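Local coordinates for protein glycosyltransferase (Streptomyces viridochromogenes, PDB 2IUY) that probably transfers a sugar from a nucleotide donor, with retention of configuration, in the biosynthesis of the antibiotic avilamycin A, at residues P3-L8 against G47-L52. Residues are numbered along the deposited sequence; the frame is centred on the assembly and turned at random.
Sequences PLKVAL and GHEVFL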
ATOM      1  N   PRO A   3      13.952 -22.328  -8.764  1.00 21.81           N
ATOM      2  CA  PRO A   3      13.669 -21.491  -7.582  1.00 20.45           C
ATOM      3  C   PRO A   3      14.652 -20.335  -7.520  1.00 18.93           C
ATOM      4  O   PRO A   3      15.877 -20.525  -7.611  1.00 20.18           O
ATOM      5  CB  PRO A   3      13.871 -22.424  -6.402  1.00 20.82           C
ATOM      6  CG  PRO A   3      14.657 -23.604  -6.935  1.00 22.48           C
ATOM      7  CD  PRO A   3      14.850 -23.447  -8.428  1.00 22.75           C
ATOM      8  N   LEU A   4      14.108 -19.142  -7.375  1.00 15.45           N
ATOM      9  CA  LEU A   4      14.895 -17.913  -7.437  1.00 11.95           C
ATOM     10  C   LEU A   4      15.253 -17.552  -6.018  1.00 10.81           C
ATOM     11  O   LEU A   4      14.534 -17.938  -5.036  1.00  8.16           O
ATOM     12  CB  LEU A   4      14.067 -16.820  -8.169  1.00 10.94           C
ATOM     13  CG  LEU A   4      13.871 -17.126  -9.661  1.00 11.01           C
ATOM     14  CD1 LEU A   4      12.916 -16.185 -10.389  1.00 10.61           C
ATOM     15  CD2 LEU A   4      15.233 -17.183 -10.443  1.00  8.58           C
ATOM     16  N   LYS A   5      16.424 -16.915  -5.893  1.00  9.25           N
ATOM     17  CA  LYS A   5      16.819 -16.238  -4.665  1.00  8.95           C
ATOM     18  C   LYS A   5      16.555 -14.774  -4.894  1.00  9.02           C
ATOM     19  O   LYS A   5      17.083 -14.203  -5.833  1.00  7.65           O
ATOM     20  CB  LYS A   5      18.276 -16.527  -4.296  1.00  9.01           C
ATOM     21  CG  LYS A   5      18.539 -18.057  -4.132  1.00 11.63           C
ATOM     22  CD  LYS A   5      19.673 -18.288  -3.173  1.00 17.78           C
ATOM     23  CE  LYS A   5      21.015 -18.480  -3.782  1.00 26.08           C
ATOM     24  NZ  LYS A   5      22.087 -18.462  -2.654  1.00 29.48           N
ATOM     25  N   VAL A   6      15.642 -14.203  -4.100  1.00  9.19           N
ATOM     26  CA  VAL A   6      15.168 -12.825  -4.337  1.00  8.24           C
ATOM     27  C   VAL A   6      15.542 -11.969  -3.123  1.00  8.97           C
ATOM     28  O   VAL A   6      15.167 -12.288  -1.977  1.00  9.83           O
ATOM     29  CB  VAL A   6      13.639 -12.706  -4.609  1.00  8.46           C
ATOM     30  CG1 VAL A   6      13.234 -11.208  -4.983  1.00  7.68           C
ATOM     31  CG2 VAL A   6      13.106 -13.742  -5.686  1.00  9.43           C
ATOM     32  N   ALA A   7      16.319 -10.923  -3.364  1.00  8.90           N
ATOM     33  CA  ALA A   7      16.601  -9.926  -2.341  1.00  9.51           C
ATOM     34  C   ALA A   7      15.540  -8.855  -2.463  1.00 10.73           C
ATOM     35  O   ALA A   7      15.474  -8.185  -3.499  1.00 11.31           O
ATOM     36  CB  ALA A   7      17.981  -9.334  -2.532  1.00  8.47           C
ATOM     37  N   LEU A   8      14.690  -8.735  -1.426  1.00 11.15           N
ATOM     38  CA  LEU A   8      13.597  -7.759  -1.372  1.00 11.18           C
ATOM     39  C   LEU A   8      14.043  -6.649  -0.484  1.00 11.58           C
ATOM     40  O   LEU A   8      14.282  -6.919   0.685  1.00 11.29           O
ATOM     41  CB  LEU A   8      12.333  -8.328  -0.720  1.00 11.53           C
ATOM     42  CG  LEU A   8      11.339  -9.148  -1.515  1.00 12.35           C
ATOM     43  CD1 LEU A   8      10.143  -9.535  -0.560  1.00  8.62           C
ATOM     44  CD2 LEU A   8      10.914  -8.396  -2.811  1.00  9.41           C
ATOM     45  N   GLY A  47       7.640 -20.919  -3.769  1.00 13.06           N
ATOM     46  CA  GLY A  47       8.824 -21.791  -3.655  1.00 12.91           C
ATOM     47  C   GLY A  47      10.163 -21.080  -3.777  1.00 12.76           C
ATOM     48  O   GLY A  47      11.207 -21.719  -3.690  1.00 12.35           O
ATOM     49  N   HIS A  48      10.132 -19.748  -3.940  1.00 12.14           N
ATOM     50  CA  HIS A  48      11.358 -18.908  -4.001  1.00 11.12           C
ATOM     51  C   HIS A  48      11.942 -18.539  -2.659  1.00 11.50           C
ATOM     52  O   HIS A  48      11.242 -18.543  -1.639  1.00 10.49           O
ATOM     53  CB  HIS A  48      11.089 -17.664  -4.852  1.00 11.61           C
ATOM     54  CG  HIS A  48      10.518 -18.022  -6.192  1.00 13.01           C
ATOM     55  ND1 HIS A  48      11.253 -18.681  -7.143  1.00 10.57           N
ATOM     56  CD2 HIS A  48       9.255 -17.953  -6.674  1.00 13.15           C
ATOM     57  CE1 HIS A  48      10.495 -18.916  -8.198  1.00 14.15           C
ATOM     58  NE2 HIS A  48       9.275 -18.493  -7.936  1.00 13.18           N
ATOM     59  N   GLU A  49      13.253 -18.286  -2.641  1.00 10.84           N
ATOM     60  CA  GLU A  49      13.914 -17.965  -1.417  1.00 12.15           C
ATOM     61  C   GLU A  49      13.967 -16.425  -1.284  1.00 11.99           C
ATOM     62  O   GLU A  49      14.247 -15.754  -2.238  1.00 12.36           O
ATOM     63  CB  GLU A  49      15.300 -18.620  -1.401  1.00 11.95           C
ATOM     64  CG  GLU A  49      15.780 -18.925  -0.038  1.00 17.29           C
ATOM     65  CD  GLU A  49      17.183 -19.485   0.001  1.00 22.37           C
ATOM     66  OE1 GLU A  49      17.653 -19.974  -1.064  1.00 23.59           O
ATOM     67  OE2 GLU A  49      17.796 -19.404   1.105  1.00 22.18           O
ATOM     68  N   VAL A  50      13.620 -15.880  -0.115  1.00 11.49           N
ATOM     69  CA  VAL A  50      13.525 -14.425   0.073  1.00 11.95           C
ATOM     70  C   VAL A  50      14.536 -13.957   1.149  1.00 12.36           C
ATOM     71  O   VAL A  50      14.614 -14.540   2.237  1.00 12.06           O
ATOM     72  CB  VAL A  50      12.060 -13.962   0.395  1.00 12.22           C
ATOM     73  CG1 VAL A  50      11.999 -12.457   0.726  1.00 12.51           C
ATOM     74  CG2 VAL A  50      11.158 -14.269  -0.765  1.00 10.16           C
ATOM     75  N   PHE A  51      15.367 -12.973   0.771  1.00 11.99           N
ATOM     76  CA  PHE A  51      16.318 -12.306   1.640  1.00 10.25           C
ATOM     77  C   PHE A  51      15.725 -10.914   1.797  1.00 10.30           C
ATOM     78  O   PHE A  51      15.555 -10.215   0.823  1.00  9.51           O
ATOM     79  CB  PHE A  51      17.731 -12.308   0.984  1.00 10.96           C
ATOM     80  CG  PHE A  51      18.282 -13.697   0.805  1.00 10.02           C
ATOM     81  CD1 PHE A  51      19.091 -14.272   1.798  1.00 10.39           C
ATOM     82  CD2 PHE A  51      17.899 -14.473  -0.307  1.00 12.17           C
ATOM     83  CE1 PHE A  51      19.561 -15.565   1.650  1.00 11.59           C
ATOM     84  CE2 PHE A  51      18.349 -15.795  -0.475  1.00 10.47           C
ATOM     85  CZ  PHE A  51      19.190 -16.335   0.491  1.00 11.48           C
ATOM     86  N   LEU A  52      15.301 -10.584   3.027  1.00 10.12           N
ATOM     87  CA  LEU A  52      14.636  -9.331   3.301  1.00 10.42           C
ATOM     88  C   LEU A  52      15.709  -8.402   3.825  1.00  9.94           C
ATOM     89  O   LEU A  52      16.415  -8.758   4.766  1.00 10.79           O
ATOM     90  CB  LEU A  52      13.460  -9.500   4.311  1.00 10.07           C
ATOM     91  CG  LEU A  52      12.848  -8.237   4.909  1.00 10.36           C
ATOM     92  CD1 LEU A  52      12.081  -7.467   3.770  1.00  7.15           C
ATOM     93  CD2 LEU A  52      11.907  -8.583   6.116  1.00 10.28           C
TER
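The imidazole of His-48 turns an edge to the backbone of Leu-4: ND1 accepts the amide hydrogen of Leu-4 N at 2.9 Å, nearly straight and only 7° out of the ring plane. CG of His-48 stands beside its own backbone N (chi1 -52°), which carries the ring across to segment 3-8, side by side with the Leu-4 side chain. The phenyl ring of Phe-51 has Val-6 O at its edge, while CB and CD of Lys-5 each lie 3.9 Å from Phe-51 CE2.

These residues join the first two strands of the N-terminal Rossmann-like domain of a GT-B glycosyltransferase, linked by helix 31-45 in a beta-alpha-beta crossover. Gly-47 ends that helix in a Schellman motif, and the chain enters strand 49-53 directly after His-48. The imidazole bond lies just ahead of the backbone ladder, whose first bridge is Lys-5 with Glu-49, and continues the row of bonds with a side-chain acceptor. The ladder then runs Glu-49 N to Leu-4 O, Val-6 N to Glu-49 O (2.8 Å), Phe-51 N to Val-6 O and Leu-8 N to Phe-51 O.

Lys-5, Ala-7, Glu-49 and Phe-51 share one face of the sheet. There the Lys-5 chain bends at chi3, and its NZ stays 4.9 Å from Glu-49 OE1; Asp-84 forms a long, weak ion pair with it. Val-6, Leu-8, Val-50 and Leu-52 occupy the other face, where helix 31-45 covers Leu-8 and Val-50 and helix 321-336 reaches Val-6. Under helix 31-45, Leu-8 CD1 meets Val-50 CG1 at 3.7 Å.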